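Local coordinates for protein galactitol-1-phosphate 5-dehydrogenase (Escherichia coli, PDB 4UEJ) that catalyses the zinc-dependent, NAD(+)-linked oxidation of galactitol 1-phosphate to D-tagatose 6-phosphate, at residues A130-T133 with D134-I137; A169-I172 with G173-I177; S213-A217 with P218-S222. All blocks are in the same frame, centred on the assembly; numbering follows the deposited sequence. Where two conformers were deposited one is given.

From the N terminus, contact 1 comes first: residues 130-137 hold a type I beta turn, Pro132 to Met135, just after strand 128-130, and lie between strand 80-83 and helix 297-307. Contact 2 follows at residues 169-177, where the chain leaves strand 163-167 and enters helix 171-182, in the beta-alpha-beta unit completed by strand 187-192. Contact 3, residues 213-222, makes the same kind of passage from strand 208-211 into helix 217-223 and packs on that strand and on helix 240-249. The three lie in series, so none nests in or crosses another. Contacts 1 and 3 are about 43 Å apart between centres, on opposite sides of the chain's centre.

Contact 1. Residues A130-T133 with D134-I137; sequences ALPT and DMPI
Met135 and Pro132 meet twice, once through the backbone and once through their side chains. The amide of Met135 donates to the carbonyl of Pro132, N to O 3.1 Å with an N-H...O angle of 159°, and approaches from above the carbonyl plane. Beyond it, the Met135 chain bends at its last torsion (-65°), which lays CE against the proline ring, 3.8 Å from Pro132 CD. The sulfur turns to the other neighbour: Met135 SD lies 4.2 Å from Leu131 CD2, the two side chains crossing at about a right angle. Pro132 to Met135 is a type I beta turn, reversing the chain after strand 128-130, with Thr133 and Asp134 at its corners. Asp134 holds its CG between its backbone N and its carbonyl carbon (chi1 71°), and this folds the carboxylate back over the turn, Asp134 OD1 coming within 3.5 Å of Pro132 CB. A water bridges the two ends of the turn, donating to Pro132 O and to Met135 O, so the proline carbonyl accepts two bonds. The other methyl of Leu131, CD1, rests 3.8 Å from Ile137 CD1. Leu131 and Ile137 also touch strand 80-83, while Pro132 and Met135 pack on helix 297-307.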
# COMPACT_ATOMS: atom_id res chain seq x y z
N ALA A 130 -4.19 1.13 33.33
CA ALA A 130 -5.14 0.84 34.40
C ALA A 130 -6.47 0.36 33.85
O ALA A 130 -7.01 0.96 32.92
CB ALA A 130 -5.34 2.07 35.27
N LEU A 131 -6.99 -0.71 34.44
CA LEU A 131 -8.29 -1.27 34.05
C LEU A 131 -9.40 -0.70 34.92
O LEU A 131 -9.17 -0.34 36.08
CB LEU A 131 -8.27 -2.80 34.19
CG LEU A 131 -7.08 -3.52 33.56
CD1 LEU A 131 -7.14 -5.02 33.79
CD2 LEU A 131 -7.06 -3.20 32.10
N PRO A 132 -10.62 -0.64 34.38
CA PRO A 132 -11.78 -0.34 35.22
C PRO A 132 -11.87 -1.36 36.34
O PRO A 132 -11.58 -2.54 36.13
CB PRO A 132 -12.97 -0.45 34.26
CG PRO A 132 -12.38 -0.28 32.91
CD PRO A 132 -11.00 -0.89 32.98
N THR A 133 -12.27 -0.92 37.53
CA THR A 133 -12.27 -1.79 38.70
C THR A 133 -13.26 -2.95 38.59
O THR A 133 -13.09 -3.97 39.25
CB THR A 133 -12.58 -0.98 39.99
OG1 THR A 133 -13.81 -0.26 39.82
CG2 THR A 133 -11.45 -0.00 40.28
N ASP A 134 -14.29 -2.79 37.76
CA ASP A 134 -15.30 -3.84 37.60
C ASP A 134 -14.95 -4.83 36.48
O ASP A 134 -15.67 -5.80 36.25
CB ASP A 134 -16.68 -3.22 37.35
CG ASP A 134 -16.81 -2.58 35.98
OD1 ASP A 134 -15.78 -2.17 35.39
OD2 ASP A 134 -17.95 -2.48 35.47
N MET A 135 -13.85 -4.58 35.78
CA MET A 135 -13.46 -5.49 34.71
C MET A 135 -12.85 -6.76 35.27
O MET A 135 -11.90 -6.71 36.06
CB MET A 135 -12.48 -4.80 33.77
CG MET A 135 -11.95 -5.71 32.69
SD MET A 135 -10.84 -4.90 31.50
CE MET A 135 -11.95 -3.73 30.71
N PRO A 136 -13.40 -7.92 34.87
CA PRO A 136 -12.77 -9.18 35.29
C PRO A 136 -11.32 -9.16 34.84
O PRO A 136 -11.05 -8.84 33.68
CB PRO A 136 -13.60 -10.25 34.57
CG PRO A 136 -14.93 -9.58 34.32
CD PRO A 136 -14.58 -8.15 34.02
N ILE A 137 -10.41 -9.45 35.77
CA ILE A 137 -8.99 -9.24 35.54
C ILE A 137 -8.49 -10.06 34.35
O ILE A 137 -7.64 -9.60 33.59
CB ILE A 137 -8.16 -9.56 36.80
CG1 ILE A 137 -6.70 -9.12 36.62
CG2 ILE A 137 -8.25 -11.03 37.19
CD1 ILE A 137 -6.56 -7.64 36.41
O HOH W 1 -10.27 -5.00 36.98

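Contact 2. Residues A169-I172 with G173-I177; sequences AGTI and GLLAI
Leu174 bends back over the start of its own helix: Leu174 CG is 3.4 Å from Gly170 O, and its CD1 is 3.5 Å from Ala169 O. The leucine's CG stands anti to its carbonyl carbon (chi1 -68°), which directs the branch toward the N-terminal end, where Leu174 CD2 lies 4.3 Å from Ala169 CB. With an alanine here, the methyl of Ala169 would probably lose its apolar partner and a gap would open where CG and CD1 lay against the Ala169 and Gly170 carbonyls. On the adjoining face of the helix, Thr171 and Leu175 lie side by side and point the same way, Thr171 CG2 touching Leu175 CD1 at 3.7 Å.

These side chains are positioned by three successive i to i+4 backbone bonds. Leu174 N donates to Gly170 O at 2.9 Å, nearly in line with the carbonyl (C=O...N angle 169°); Leu175 N bonds Thr171 O and Ala176 N bonds Ile172 O. Gly170 is the N-cap residue, and a water accepts from Gly173 N and, weakly, from Gly170 N, serving an amide of the first turn. Gly170 and Gly173, with Gly168, fit the GxGxxG pattern of Rossmann-type dinucleotide-binding domains, consistent with the use of NAD here.

Within the beta-alpha-beta unit of strand 163-167, helix 171-182 and strand 187-192, Ala176 and Ile177 pack on Ile166 of the first strand, Ala169 N bonds Asp192 OD1, Ile172 and Leu175 face helix 143-155, and Ile177 also touches helix 196-203.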
# COMPACT_ATOMS: atom_id res chain seq x y z
N ALA A 169 -8.65 -16.04 10.94
CA ALA A 169 -9.59 -16.17 12.04
C ALA A 169 -8.89 -16.66 13.31
O ALA A 169 -9.45 -17.44 14.09
CB ALA A 169 -10.74 -17.10 11.66
N GLY A 170 -7.65 -16.21 13.50
CA GLY A 170 -6.96 -16.39 14.76
C GLY A 170 -7.51 -15.38 15.74
O GLY A 170 -8.47 -14.68 15.43
N THR A 171 -6.94 -15.30 16.93
CA THR A 171 -7.53 -14.40 17.93
C THR A 171 -7.59 -12.94 17.47
O THR A 171 -8.60 -12.28 17.64
CB THR A 171 -6.78 -14.47 19.25
OG1 THR A 171 -6.79 -15.83 19.70
CG2 THR A 171 -7.47 -13.60 20.28
N ILE A 172 -6.49 -12.45 16.89
CA ILE A 172 -6.46 -11.07 16.42
C ILE A 172 -7.58 -10.82 15.42
O ILE A 172 -8.32 -9.84 15.53
CB ILE A 172 -5.11 -10.74 15.76
CG1 ILE A 172 -3.98 -10.88 16.77
CG2 ILE A 172 -5.14 -9.32 15.19
CD1 ILE A 172 -4.13 -9.95 17.94
N GLY A 173 -7.72 -11.72 14.46
CA GLY A 173 -8.78 -11.62 13.47
C GLY A 173 -10.19 -11.68 14.03
O GLY A 173 -11.07 -10.90 13.64
N LEU A 174 -10.44 -12.61 14.95
CA LEU A 174 -11.76 -12.71 15.53
C LEU A 174 -12.08 -11.46 16.35
O LEU A 174 -13.22 -11.01 16.34
CB LEU A 174 -11.87 -13.95 16.41
CG LEU A 174 -11.83 -15.26 15.62
CD1 LEU A 174 -11.71 -16.48 16.55
CD2 LEU A 174 -13.09 -15.37 14.76
N LEU A 175 -11.09 -10.92 17.06
CA LEU A 175 -11.32 -9.67 17.80
C LEU A 175 -11.64 -8.53 16.84
O LEU A 175 -12.53 -7.72 17.10
CB LEU A 175 -10.11 -9.32 18.67
CG LEU A 175 -9.93 -10.25 19.89
CD1 LEU A 175 -8.52 -10.07 20.47
CD2 LEU A 175 -10.96 -9.96 20.93
N ALA A 176 -10.91 -8.49 15.73
CA ALA A 176 -11.13 -7.46 14.72
C ALA A 176 -12.55 -7.51 14.15
O ALA A 176 -13.15 -6.47 13.89
CB ALA A 176 -10.10 -7.60 13.60
N ILE A 177 -13.09 -8.70 13.97
CA ILE A 177 -14.48 -8.82 13.54
C ILE A 177 -15.41 -8.15 14.53
O ILE A 177 -16.27 -7.35 14.14
CB ILE A 177 -14.89 -10.28 13.38
CG1 ILE A 177 -14.11 -10.90 12.22
CG2 ILE A 177 -16.40 -10.40 13.20
CD1 ILE A 177 -14.25 -12.40 12.13
O HOH W 2 -6.14 -13.75 13.03

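Contact 3. Residues S213-A217 with P218-S222; sequences SEMSA and PQMQS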
# COMPACT_ATOMS: atom_id res chain seq x y z
N SER A 213 -9.89 -22.60 1.41
CA SER A 213 -9.43 -23.91 0.94
C SER A 213 -10.50 -24.53 0.04
O SER A 213 -10.27 -25.57 -0.58
CB SER A 213 -9.12 -24.83 2.12
OG SER A 213 -10.30 -25.25 2.78
N GLU A 214 -11.65 -23.88 -0.03
CA GLU A 214 -12.78 -24.40 -0.79
C GLU A 214 -13.26 -23.43 -1.86
O GLU A 214 -13.91 -23.84 -2.82
CB GLU A 214 -13.93 -24.73 0.16
CG GLU A 214 -13.62 -25.84 1.13
CD GLU A 214 -14.73 -26.07 2.13
OE1 GLU A 214 -15.73 -25.31 2.09
OE2 GLU A 214 -14.61 -27.00 2.95
N MET A 215 -12.95 -22.15 -1.69
CA MET A 215 -13.29 -21.14 -2.69
C MET A 215 -12.03 -20.49 -3.24
O MET A 215 -11.10 -20.21 -2.50
CB MET A 215 -14.18 -20.06 -2.10
CG MET A 215 -15.42 -20.56 -1.40
SD MET A 215 -16.38 -19.20 -0.72
CE MET A 215 -16.75 -18.27 -2.23
N SER A 216 -12.03 -20.25 -4.54
CA SER A 216 -10.98 -19.49 -5.20
C SER A 216 -11.24 -18.00 -5.05
O SER A 216 -12.34 -17.60 -4.69
CB SER A 216 -10.91 -19.84 -6.68
OG SER A 216 -12.12 -19.43 -7.30
N ALA A 217 -10.24 -17.17 -5.37
CA ALA A 217 -10.44 -15.73 -5.28
C ALA A 217 -11.54 -15.22 -6.22
O ALA A 217 -12.34 -14.38 -5.81
CB ALA A 217 -9.13 -14.99 -5.54
N PRO A 218 -11.60 -15.71 -7.48
CA PRO A 218 -12.70 -15.21 -8.32
C PRO A 218 -14.07 -15.57 -7.77
O PRO A 218 -15.02 -14.79 -7.92
CB PRO A 218 -12.46 -15.90 -9.66
CG PRO A 218 -11.01 -16.21 -9.67
CD PRO A 218 -10.66 -16.53 -8.26
N GLN A 219 -14.18 -16.73 -7.14
CA GLN A 219 -15.45 -17.12 -6.54
C GLN A 219 -15.82 -16.18 -5.41
O GLN A 219 -16.98 -15.80 -5.27
CB GLN A 219 -15.38 -18.56 -6.04
CG GLN A 219 -15.35 -19.55 -7.19
CD GLN A 219 -15.20 -20.98 -6.73
OE1 GLN A 219 -14.49 -21.26 -5.77
NE2 GLN A 219 -15.87 -21.90 -7.42
N MET A 220 -14.83 -15.79 -4.62
CA MET A 220 -15.07 -14.83 -3.55
C MET A 220 -15.42 -13.46 -4.12
O MET A 220 -16.30 -12.77 -3.61
CB MET A 220 -13.85 -14.72 -2.64
CG MET A 220 -13.48 -16.01 -1.94
SD MET A 220 -12.05 -15.71 -0.89
CE MET A 220 -11.49 -17.37 -0.59
N GLN A 221 -14.73 -13.05 -5.18
CA GLN A 221 -14.99 -11.75 -5.76
C GLN A 221 -16.40 -11.68 -6.30
O GLN A 221 -17.05 -10.64 -6.24
CB GLN A 221 -13.99 -11.43 -6.89
CG GLN A 221 -13.28 -10.12 -6.67
CD GLN A 221 -12.46 -9.67 -7.86
OE1 GLN A 221 -11.88 -10.48 -8.58
NE2 GLN A 221 -12.40 -8.37 -8.07
N SER A 222 -16.87 -12.80 -6.84
CA SER A 222 -18.21 -12.88 -7.36
C SER A 222 -19.26 -12.71 -6.27
O SER A 222 -20.23 -11.99 -6.45
CB SER A 222 -18.42 -14.22 -8.08
OG SER A 222 -19.75 -14.33 -8.55
O HOH W 3 -13.05 -23.52 -6.00
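Gln219 reaches back across the start of helix 217-223 to meet Ser216, its N-cap residue. Gln219 CB begins the path 3.5 Å from Ser216 O. The next carbon, Gln219 CG, stands anti to the carbonyl carbon (chi1 -71°) and passes 3.2 Å from Ser216 OG; from there the chain runs extended and CD comes near the same hydroxyl. At the tip, Ser216 N donates to Gln219 OE1 at 2.9 Å, with an N-H...O angle of 166° and the donor tilted 21° from the amide's carbonyl plane. OE1 also takes a bond from a water at 2.7 Å and a weak one from Ser216 OG. In return Gln219 N donates to Ser216 OG, weakly, at 3.4 Å. This reciprocal pair, side chain to backbone N in both directions, is a capping box.

Behind the cap the helix proper begins, with Met220 N bonded to Ser216 O and Gln221 N to Ala217 O. Two methionines close its apolar flank: Met215 CE lies 4.0 Å from Met220 CG, and Met220 CE sits 3.4 Å from Met215 O. Both side chains also touch Phe210 of strand 208-211, and Met220 and Ala217 pack on helix 240-249.

OE1 thus draws on three donors, one of them weak, while Ser216 OG weakly accepts Gln219 N; the short, nearly straight bond from Ser216 N probably does more to fix the glutamine tip than the weak bond from Ser216 OG does.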